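Local coordinates for protein gdp-l-fucose synthetase (Naegleria fowleri, PDB 6AQZ) that probably catalyses the epimerisation and NADPH-dependent reduction of GDP-4-keto-6-deoxy-D-mannose to GDP-L-fucose, binding NADP in a Rossmann-type domain, at residues N107-I112 with R163-L168; C115-G120 with R170-K175; L247-F252 with L310-T315. All coordinates share one frame; numbering follows the deposited sequence.

Contact 1: N107-I112 with R163-L168; sequences NMNNNI and RMLDML
The amide of N109 is set against the flank of L165, the two side chains crossing at about a right angle, and this pair shows how asparagines can serve a buried helix interface. N109 ND2 comes to 3.6 Å from L165 CB, while OD1 leans over the CD2 methyl at 3.7 Å. That oxygen is hydrogen-bonded to H83 NE2. One turn along, L168 reaches across with CG anti to the backbone N (chi1 -177°), which carries the CD2 methyl to 3.3 Å from N110 OD1; the two side chains meet at a slant. A water donates to the same N110 OD1 at 2.9 Å and, more weakly, to the M164 carbonyl oxygen, bridging the helices beside the leucine. W102 NE1 of the second subunit adds another hydrogen bond to N110 OD1. Together the two donors should hold this buried amide in one rotation. The axes of segments 107-112 and 163-168 run at 15°, 9.8 Å apart at their closest. L165 rests on H83 of strand 80-83, L165 and L168 both pack on L113 of helix 98-118, and W102 of the second subunit covers L168, consistent with the helical dimer interface of short-chain dehydrogenases.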
loop_
_atom_site.group_PDB
_atom_site.type_symbol
_atom_site.label_atom_id
_atom_site.label_comp_id
_atom_site.label_asym_id
_atom_site.label_seq_id
_atom_site.Cartn_x
_atom_site.Cartn_y
_atom_site.Cartn_z
ATOM N N ASN A 107 1.659 1.476 10.102
ATOM C CA ASN A 107 1.921 2.525 11.088
ATOM C C ASN A 107 3.348 2.443 11.610
ATOM O O ASN A 107 4.081 3.441 11.636
ATOM C CB ASN A 107 0.926 2.409 12.231
ATOM C CG ASN A 107 -0.442 2.945 11.855
ATOM O OD1 ASN A 107 -0.541 3.871 11.057
ATOM N ND2 ASN A 107 -1.497 2.355 12.401
ATOM N N MET A 108 3.763 1.246 12.004
ATOM C CA MET A 108 5.124 1.039 12.478
ATOM C C MET A 108 6.145 1.412 11.403
ATOM O O MET A 108 7.142 2.101 11.684
ATOM C CB MET A 108 5.223 -0.409 12.973
ATOM C CG MET A 108 6.556 -1.054 13.111
ATOM S SD MET A 108 6.555 -2.592 14.101
ATOM C CE MET A 108 4.919 -3.331 14.036
ATOM N N ASN A 109 5.903 1.000 10.161
ATOM C CA ASN A 109 6.858 1.309 9.092
ATOM C C ASN A 109 6.912 2.803 8.788
ATOM O O ASN A 109 8.000 3.379 8.671
ATOM C CB ASN A 109 6.538 0.486 7.852
ATOM C CG ASN A 109 6.848 -0.969 8.058
ATOM O OD1 ASN A 109 7.707 -1.296 8.871
ATOM N ND2 ASN A 109 6.162 -1.853 7.343
ATOM N N ASN A 110 5.753 3.452 8.670
ATOM C CA ASN A 110 5.749 4.898 8.447
ATOM C C ASN A 110 6.483 5.633 9.574
ATOM O O ASN A 110 7.307 6.522 9.313
ATOM C CB ASN A 110 4.302 5.406 8.276
ATOM C CG ASN A 110 3.666 4.924 6.952
ATOM O OD1 ASN A 110 4.369 4.459 6.039
ATOM N ND2 ASN A 110 2.333 4.984 6.870
ATOM N N ASN A 111 6.222 5.259 10.834
ATOM C CA ASN A 111 6.857 5.967 11.943
ATOM C C ASN A 111 8.374 5.817 11.904
ATOM O O ASN A 111 9.104 6.803 12.045
ATOM C CB ASN A 111 6.300 5.484 13.277
ATOM C CG ASN A 111 4.839 5.805 13.430
ATOM O OD1 ASN A 111 4.295 6.656 12.702
ATOM N ND2 ASN A 111 4.173 5.107 14.363
ATOM N N ILE A 112 8.865 4.584 11.714
ATOM C CA ILE A 112 10.298 4.314 11.843
ATOM C C ILE A 112 11.086 5.010 10.731
ATOM O O ILE A 112 12.087 5.692 10.994
ATOM C CB ILE A 112 10.567 2.793 11.872
ATOM C CG1 ILE A 112 10.038 2.184 13.166
ATOM C CG2 ILE A 112 12.061 2.509 11.847
ATOM C CD1 ILE A 112 10.838 2.605 14.365
ATOM N N ARG A 163 5.439 -4.265 0.945
ATOM C CA ARG A 163 5.640 -3.535 -0.306
ATOM C C ARG A 163 5.700 -2.026 -0.091
ATOM O O ARG A 163 6.527 -1.338 -0.710
ATOM C CB ARG A 163 4.534 -3.878 -1.309
ATOM C CG ARG A 163 4.560 -5.331 -1.683
ATOM C CD ARG A 163 3.725 -5.530 -2.862
ATOM N NE ARG A 163 3.693 -6.916 -3.289
ATOM C CZ ARG A 163 3.160 -7.294 -4.440
ATOM N NH1 ARG A 163 2.661 -6.356 -5.247
ATOM N NH2 ARG A 163 3.136 -8.578 -4.784
ATOM N N MET A 164 4.807 -1.488 0.749
ATOM C CA MET A 164 4.790 -0.051 1.002
ATOM C C MET A 164 5.951 0.402 1.894
ATOM O O MET A 164 6.319 1.582 1.855
ATOM C CB MET A 164 3.430 0.329 1.595
ATOM C CG MET A 164 2.247 0.102 0.615
ATOM S SD MET A 164 2.532 0.887 -1.020
ATOM C CE MET A 164 2.840 -0.528 -2.075
ATOM N N LEU A 165 6.561 -0.513 2.659
ATOM C CA LEU A 165 7.817 -0.213 3.346
ATOM C C LEU A 165 8.947 -0.011 2.339
ATOM O O LEU A 165 9.749 0.925 2.469
ATOM C CB LEU A 165 8.145 -1.327 4.358
ATOM C CG LEU A 165 9.536 -1.522 5.003
ATOM C CD1 LEU A 165 9.995 -0.270 5.737
ATOM C CD2 LEU A 165 9.506 -2.715 6.009
ATOM N N ASP A 166 9.009 -0.875 1.328
ATOM C CA ASP A 166 9.961 -0.695 0.247
ATOM C C ASP A 166 9.720 0.626 -0.481
ATOM O O ASP A 166 10.673 1.388 -0.726
ATOM C CB ASP A 166 9.882 -1.879 -0.718
ATOM C CG ASP A 166 10.648 -1.617 -2.026
ATOM O OD1 ASP A 166 11.877 -1.449 -1.966
ATOM O OD2 ASP A 166 10.025 -1.591 -3.115
ATOM N N MET A 167 8.449 0.923 -0.830
ATOM C CA MET A 167 8.164 2.168 -1.560
ATOM C C MET A 167 8.486 3.385 -0.709
ATOM O O MET A 167 9.113 4.331 -1.189
ATOM C CB MET A 167 6.706 2.256 -2.028
ATOM C CG MET A 167 6.308 1.317 -3.162
ATOM S SD MET A 167 7.423 1.410 -4.592
ATOM C CE MET A 167 7.320 3.149 -5.053
ATOM N N LEU A 168 8.117 3.358 0.575
ATOM C CA LEU A 168 8.375 4.522 1.415
ATOM C C LEU A 168 9.864 4.840 1.484
ATOM O O LEU A 168 10.249 6.015 1.513
ATOM C CB LEU A 168 7.811 4.299 2.823
ATOM C CG LEU A 168 7.995 5.541 3.713
ATOM C CD1 LEU A 168 7.447 6.806 3.037
ATOM C CD2 LEU A 168 7.366 5.324 5.097
HETATM O O HOH W 1 5.334 2.086 4.771
#

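Contact 2: C115-G120 with R170-K175; sequences CCYDFG and RWYNEK
Y117 lies against Y172 and K175 of helix 156-179, which sit one turn apart, and so illustrates how a single aromatic can pack between two helices. Its CG is 3.7 Å from Y172 CD1, and the ring planes are within 18° of parallel, yet the rings are so displaced that they hardly overlap, with centroids 5.2 Å apart. Y117 CB lies over one face of Y172, in a CH-pi contact of 4.0 Å to the ring centroid. Farther out, the extended K175 chain passes obliquely along the phenol end, its CE 3.6 Å from Y117 CE2 and its CG 3.5 Å from Y117 OH. The swing of Y117 CG away from its own backbone N (chi1 -169°) brings the ring over to this helix.

Second-shell residues probably help to position these groups. Y172 OH is hydrogen-bonded to T114, a turn before Y117, and K181 makes a cation-pi contact with the Y117 ring while its NZ bonds the Y117 carbonyl. Just beyond, G120, with positive phi, is the C-prime residue of a Schellman motif that ends helix 98-118. The contact thus packs two helices of the Rossmann-type domain together on the side where the second subunit lies: C115 and C116 pack on helix 66-76, C116 and N173 touch strand 184-194, and V99 and F97 of the second subunit lie against Y172 and K175.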
loop_
_atom_site.group_PDB
_atom_site.type_symbol
_atom_site.label_atom_id
_atom_site.label_comp_id
_atom_site.label_asym_id
_atom_site.label_seq_id
_atom_site.Cartn_x
_atom_site.Cartn_y
_atom_site.Cartn_z
ATOM N N CYS A 115 11.078 8.716 11.344
ATOM C CA CYS A 115 12.082 9.051 12.345
ATOM C C CYS A 115 13.488 8.934 11.775
ATOM O O CYS A 115 14.378 9.712 12.132
ATOM C CB CYS A 115 11.943 8.145 13.568
ATOM S SG CYS A 115 10.614 8.608 14.632
ATOM N N CYS A 116 13.720 7.940 10.918
ATOM C CA CYS A 116 15.052 7.779 10.357
ATOM C C CYS A 116 15.453 9.007 9.569
ATOM O O CYS A 116 16.596 9.469 9.654
ATOM C CB CYS A 116 15.116 6.536 9.478
ATOM S SG CYS A 116 15.130 5.054 10.421
ATOM N N TYR A 117 14.517 9.549 8.800
ATOM C CA TYR A 117 14.812 10.719 7.993
ATOM C C TYR A 117 14.965 11.963 8.862
ATOM O O TYR A 117 15.958 12.692 8.751
ATOM C CB TYR A 117 13.711 10.919 6.958
ATOM C CG TYR A 117 14.115 11.939 5.957
ATOM C CD1 TYR A 117 15.004 11.615 4.948
ATOM C CD2 TYR A 117 13.669 13.254 6.057
ATOM C CE1 TYR A 117 15.417 12.576 4.022
ATOM C CE2 TYR A 117 14.066 14.217 5.137
ATOM C CZ TYR A 117 14.946 13.870 4.127
ATOM O OH TYR A 117 15.354 14.814 3.220
ATOM N N ASP A 118 14.000 12.207 9.757
ATOM C CA ASP A 118 14.020 13.444 10.535
ATOM C C ASP A 118 15.255 13.544 11.421
ATOM O O ASP A 118 15.750 14.646 11.669
ATOM C CB ASP A 118 12.757 13.572 11.388
ATOM C CG ASP A 118 11.505 13.828 10.561
ATOM O OD1 ASP A 118 11.606 14.052 9.335
ATOM O OD2 ASP A 118 10.408 13.822 11.154
ATOM N N PHE A 119 15.741 12.424 11.937
ATOM C CA PHE A 119 16.904 12.426 12.810
ATOM C C PHE A 119 18.201 12.170 12.068
ATOM O O PHE A 119 19.242 11.984 12.707
ATOM C CB PHE A 119 16.725 11.384 13.912
ATOM C CG PHE A 119 15.771 11.808 14.994
ATOM C CD1 PHE A 119 14.411 11.654 14.836
ATOM C CD2 PHE A 119 16.244 12.356 16.176
ATOM C CE1 PHE A 119 13.543 12.036 15.831
ATOM C CE2 PHE A 119 15.377 12.742 17.172
ATOM C CZ PHE A 119 14.025 12.578 16.998
ATOM N N GLY A 120 18.171 12.197 10.741
ATOM C CA GLY A 120 19.375 12.121 9.932
ATOM C C GLY A 120 20.174 10.835 10.001
ATOM O O GLY A 120 21.410 10.878 9.960
ATOM N N ARG A 170 12.040 4.268 -0.972
ATOM C CA ARG A 170 12.408 4.902 -2.230
ATOM C C ARG A 170 12.009 6.374 -2.224
ATOM O O ARG A 170 12.787 7.242 -2.637
ATOM C CB ARG A 170 11.750 4.162 -3.390
ATOM C CG ARG A 170 12.090 2.684 -3.455
ATOM C CD ARG A 170 11.241 2.023 -4.535
ATOM N NE ARG A 170 11.408 0.581 -4.555
ATOM C CZ ARG A 170 12.225 -0.073 -5.371
ATOM N NH1 ARG A 170 12.965 0.601 -6.277
ATOM N NH2 ARG A 170 12.278 -1.403 -5.298
ATOM N N TRP A 171 10.825 6.670 -1.684
ATOM C CA TRP A 171 10.340 8.042 -1.623
ATOM C C TRP A 171 11.179 8.879 -0.658
ATOM O O TRP A 171 11.468 10.045 -0.938
ATOM C CB TRP A 171 8.865 8.032 -1.211
ATOM C CG TRP A 171 7.993 7.380 -2.233
ATOM C CD1 TRP A 171 8.183 7.394 -3.587
ATOM C CD2 TRP A 171 6.810 6.595 -2.002
ATOM N NE1 TRP A 171 7.187 6.687 -4.209
ATOM C CE2 TRP A 171 6.328 6.188 -3.267
ATOM C CE3 TRP A 171 6.115 6.198 -0.853
ATOM C CZ2 TRP A 171 5.178 5.418 -3.420
ATOM C CZ3 TRP A 171 4.976 5.424 -1.005
ATOM C CH2 TRP A 171 4.520 5.040 -2.281
ATOM N N TYR A 172 11.616 8.296 0.462
ATOM C CA TYR A 172 12.497 9.061 1.343
ATOM C C TYR A 172 13.879 9.258 0.727
ATOM O O TYR A 172 14.526 10.270 1.006
ATOM C CB TYR A 172 12.634 8.409 2.728
ATOM C CG TYR A 172 11.632 8.947 3.728
ATOM C CD1 TYR A 172 11.513 10.317 3.944
ATOM C CD2 TYR A 172 10.819 8.085 4.473
ATOM C CE1 TYR A 172 10.608 10.811 4.854
ATOM C CE2 TYR A 172 9.911 8.574 5.389
ATOM C CZ TYR A 172 9.818 9.930 5.578
ATOM O OH TYR A 172 8.916 10.407 6.485
ATOM N N ASN A 173 14.350 8.322 -0.112
ATOM C CA ASN A 173 15.583 8.592 -0.851
ATOM C C ASN A 173 15.396 9.779 -1.786
ATOM O O ASN A 173 16.272 10.650 -1.866
ATOM C CB ASN A 173 16.046 7.355 -1.633
ATOM C CG ASN A 173 16.580 6.223 -0.711
ATOM O OD1 ASN A 173 17.093 6.477 0.383
ATOM N ND2 ASN A 173 16.451 4.972 -1.167
ATOM N N GLU A 174 14.235 9.862 -2.465
ATOM C CA GLU A 174 13.960 11.014 -3.339
ATOM C C GLU A 174 13.981 12.312 -2.552
ATOM O O GLU A 174 14.563 13.304 -2.994
ATOM C CB GLU A 174 12.613 10.875 -4.046
ATOM C CG GLU A 174 12.552 9.880 -5.187
ATOM C CD GLU A 174 11.185 9.879 -5.859
ATOM O OE1 GLU A 174 10.583 10.969 -6.015
ATOM O OE2 GLU A 174 10.691 8.779 -6.194
ATOM N N LYS A 175 13.370 12.319 -1.365
ATOM C CA LYS A 175 13.405 13.530 -0.552
ATOM C C LYS A 175 14.835 13.863 -0.114
ATOM O O LYS A 175 15.251 15.026 -0.173
ATOM C CB LYS A 175 12.473 13.371 0.648
ATOM C CG LYS A 175 12.348 14.621 1.494
ATOM C CD LYS A 175 11.385 14.406 2.649
ATOM C CE LYS A 175 11.195 15.666 3.460
ATOM N NZ LYS A 175 10.117 15.515 4.473
#

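Contact 3: L247-F252 with L310-T315; sequences LLWTMF and LRLNPT
W249 sits in mid-helix and N313 is the first residue to leave the helical conformation after helix 307-312, their CA atoms 8.7 Å apart, so the contact joins the side of one helix to the end of another. Helix 240-253 belongs to the Rossmann-type domain of the NAD-dependent epimerase/dehydratase family. Its residues L247, L248 and M251 pack on the sheet and on helix 35-46, whereas W249 projects outward to meet the later segment near the surface. The case is a clear example of an amide nitrogen placed over an indole face. The N313 amide plane is only 16° from that of the ring, and ND2 hovers 3.2 Å above it, near the CD1 side of the pyrrole part. N313 CB adds a CH-pi contact, 4.2 Å from the centroid of the W249 five-membered ring. The anti torsion about the CA-CB bond of W249 (chi1 175°) carries the indole toward segment 310-315, and the two side chains run past each other from opposite directions. At the far end of the indole, W249 CH2 touches L312 CB at 3.8 Å, the leucine crossing the tryptophan at about a right angle. F309, on the same short helix as L312, meets the indole edge-to-face, and L312 itself leans on E13 and Y254. Although W249 NE1 and N313 ND2 approach to 3.4 Å, both are donors and do not bond; the closest approach of the pair is to a carbon, N313 ND2 lying 3.2 Å from W249 CD1.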
loop_
_atom_site.group_PDB
_atom_site.type_symbol
_atom_site.label_atom_id
_atom_site.label_comp_id
_atom_site.label_asym_id
_atom_site.label_seq_id
_atom_site.Cartn_x
_atom_site.Cartn_y
_atom_site.Cartn_z
ATOM N N LEU A 247 23.215 -9.540 6.535
ATOM C CA LEU A 247 22.632 -8.233 6.821
ATOM C C LEU A 247 23.720 -7.235 7.191
ATOM O O LEU A 247 23.676 -6.073 6.769
ATOM C CB LEU A 247 21.584 -8.343 7.935
ATOM C CG LEU A 247 20.927 -7.101 8.551
ATOM C CD1 LEU A 247 20.144 -6.263 7.497
ATOM C CD2 LEU A 247 19.976 -7.531 9.632
ATOM N N LEU A 248 24.695 -7.664 8.005
ATOM C CA LEU A 248 25.763 -6.749 8.399
ATOM C C LEU A 248 26.642 -6.363 7.209
ATOM O O LEU A 248 27.021 -5.195 7.070
ATOM C CB LEU A 248 26.579 -7.353 9.534
ATOM C CG LEU A 248 25.744 -7.342 10.822
ATOM C CD1 LEU A 248 26.419 -8.139 11.938
ATOM C CD2 LEU A 248 25.388 -5.929 11.275
ATOM N N TRP A 249 26.967 -7.321 6.340
ATOM C CA TRP A 249 27.639 -6.966 5.096
ATOM C C TRP A 249 26.843 -5.915 4.317
ATOM O O TRP A 249 27.412 -4.951 3.795
ATOM C CB TRP A 249 27.861 -8.224 4.249
ATOM C CG TRP A 249 28.421 -7.929 2.920
ATOM C CD1 TRP A 249 29.737 -7.920 2.562
ATOM C CD2 TRP A 249 27.684 -7.573 1.740
ATOM N NE1 TRP A 249 29.871 -7.581 1.238
ATOM C CE2 TRP A 249 28.626 -7.367 0.704
ATOM C CE3 TRP A 249 26.321 -7.410 1.460
ATOM C CZ2 TRP A 249 28.251 -7.014 -0.593
ATOM C CZ3 TRP A 249 25.942 -7.044 0.162
ATOM C CH2 TRP A 249 26.907 -6.847 -0.841
ATOM N N THR A 250 25.523 -6.079 4.249
ATOM C CA THR A 250 24.672 -5.127 3.536
ATOM C C THR A 250 24.797 -3.722 4.120
ATOM O O THR A 250 24.983 -2.754 3.387
ATOM C CB THR A 250 23.217 -5.629 3.563
ATOM O OG1 THR A 250 23.125 -6.878 2.863
ATOM C CG2 THR A 250 22.244 -4.635 2.925
ATOM N N MET A 251 24.744 -3.596 5.440
ATOM C CA MET A 251 24.922 -2.292 6.077
ATOM C C MET A 251 26.292 -1.706 5.765
ATOM O O MET A 251 26.455 -0.486 5.702
ATOM C CB MET A 251 24.742 -2.425 7.593
ATOM C CG MET A 251 24.996 -1.175 8.415
ATOM S SD MET A 251 24.799 -1.508 10.217
ATOM C CE MET A 251 26.211 -2.516 10.563
ATOM N N PHE A 252 27.308 -2.556 5.661
ATOM C CA PHE A 252 28.656 -2.046 5.467
ATOM C C PHE A 252 28.931 -1.651 4.021
ATOM O O PHE A 252 29.753 -0.765 3.784
ATOM C CB PHE A 252 29.684 -3.097 5.885
ATOM C CG PHE A 252 29.685 -3.397 7.356
ATOM C CD1 PHE A 252 29.274 -2.454 8.275
ATOM C CD2 PHE A 252 30.095 -4.636 7.813
ATOM C CE1 PHE A 252 29.288 -2.735 9.625
ATOM C CE2 PHE A 252 30.099 -4.928 9.166
ATOM C CZ PHE A 252 29.687 -3.972 10.073
ATOM N N LEU A 310 25.184 -13.387 -4.359
ATOM C CA LEU A 310 26.284 -14.220 -4.826
ATOM C C LEU A 310 27.202 -13.439 -5.762
ATOM O O LEU A 310 28.420 -13.624 -5.751
ATOM C CB LEU A 310 25.723 -15.461 -5.515
ATOM C CG LEU A 310 26.788 -16.342 -6.148
ATOM C CD1 LEU A 310 27.528 -17.092 -5.053
ATOM C CD2 LEU A 310 26.154 -17.285 -7.136
ATOM N N ARG A 311 26.635 -12.567 -6.585
ATOM C CA ARG A 311 27.447 -11.740 -7.466
ATOM C C ARG A 311 28.134 -10.614 -6.697
ATOM O O ARG A 311 29.273 -10.255 -7.009
ATOM C CB ARG A 311 26.580 -11.211 -8.617
ATOM C CG ARG A 311 27.101 -9.971 -9.308
ATOM C CD ARG A 311 26.217 -9.545 -10.511
ATOM N NE ARG A 311 24.932 -8.963 -10.105
ATOM C CZ ARG A 311 24.795 -7.716 -9.659
ATOM N NH1 ARG A 311 25.858 -6.922 -9.549
ATOM N NH2 ARG A 311 23.600 -7.253 -9.323
ATOM N N LEU A 312 27.466 -10.038 -5.694
ATOM C CA LEU A 312 28.063 -8.907 -4.994
ATOM C C LEU A 312 29.034 -9.346 -3.904
ATOM O O LEU A 312 29.974 -8.610 -3.584
ATOM C CB LEU A 312 26.967 -8.018 -4.406
ATOM C CG LEU A 312 26.263 -7.241 -5.520
ATOM C CD1 LEU A 312 25.245 -6.265 -4.977
ATOM C CD2 LEU A 312 27.322 -6.532 -6.372
ATOM N N ASN A 313 28.864 -10.546 -3.357
ATOM C CA ASN A 313 29.704 -11.030 -2.262
ATOM C C ASN A 313 30.041 -12.487 -2.534
ATOM O O ASN A 313 29.577 -13.395 -1.835
ATOM C CB ASN A 313 28.985 -10.841 -0.922
ATOM C CG ASN A 313 29.883 -11.049 0.284
ATOM O OD1 ASN A 313 31.092 -11.275 0.160
ATOM N ND2 ASN A 313 29.296 -10.911 1.472
ATOM N N PRO A 314 30.870 -12.747 -3.557
ATOM C CA PRO A 314 31.105 -14.142 -3.966
ATOM C C PRO A 314 31.834 -14.989 -2.935
ATOM O O PRO A 314 31.610 -16.207 -2.919
ATOM C CB PRO A 314 31.923 -14.000 -5.263
ATOM C CG PRO A 314 32.554 -12.639 -5.185
ATOM C CD PRO A 314 31.537 -11.784 -4.458
ATOM N N THR A 315 32.652 -14.410 -2.052
ATOM C CA THR A 315 33.392 -15.238 -1.100
ATOM C C THR A 315 32.608 -15.547 0.176
ATOM O O THR A 315 33.190 -16.081 1.127
ATOM C CB THR A 315 34.711 -14.583 -0.669
ATOM O OG1 THR A 315 34.424 -13.374 0.046
ATOM C CG2 THR A 315 35.662 -14.329 -1.847
#

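Contacts 1 and 2 are successive stages of one interface, since both join helix 98-118 to helix 156-179, their centres lie about 11 Å apart and their segments alternate along the chain. Both also touch the second subunit, so the pairing within the chain and the dimer contact share the same two helices. In contact 1 the side chain of L165 is about 6 Å from the bound NADP. Contact 3 follows later in the chain and stands apart, its centre about 24 Å from that of contact 1 and about 23 Å from that of contact 2; no other chain of the assembly touches its segments.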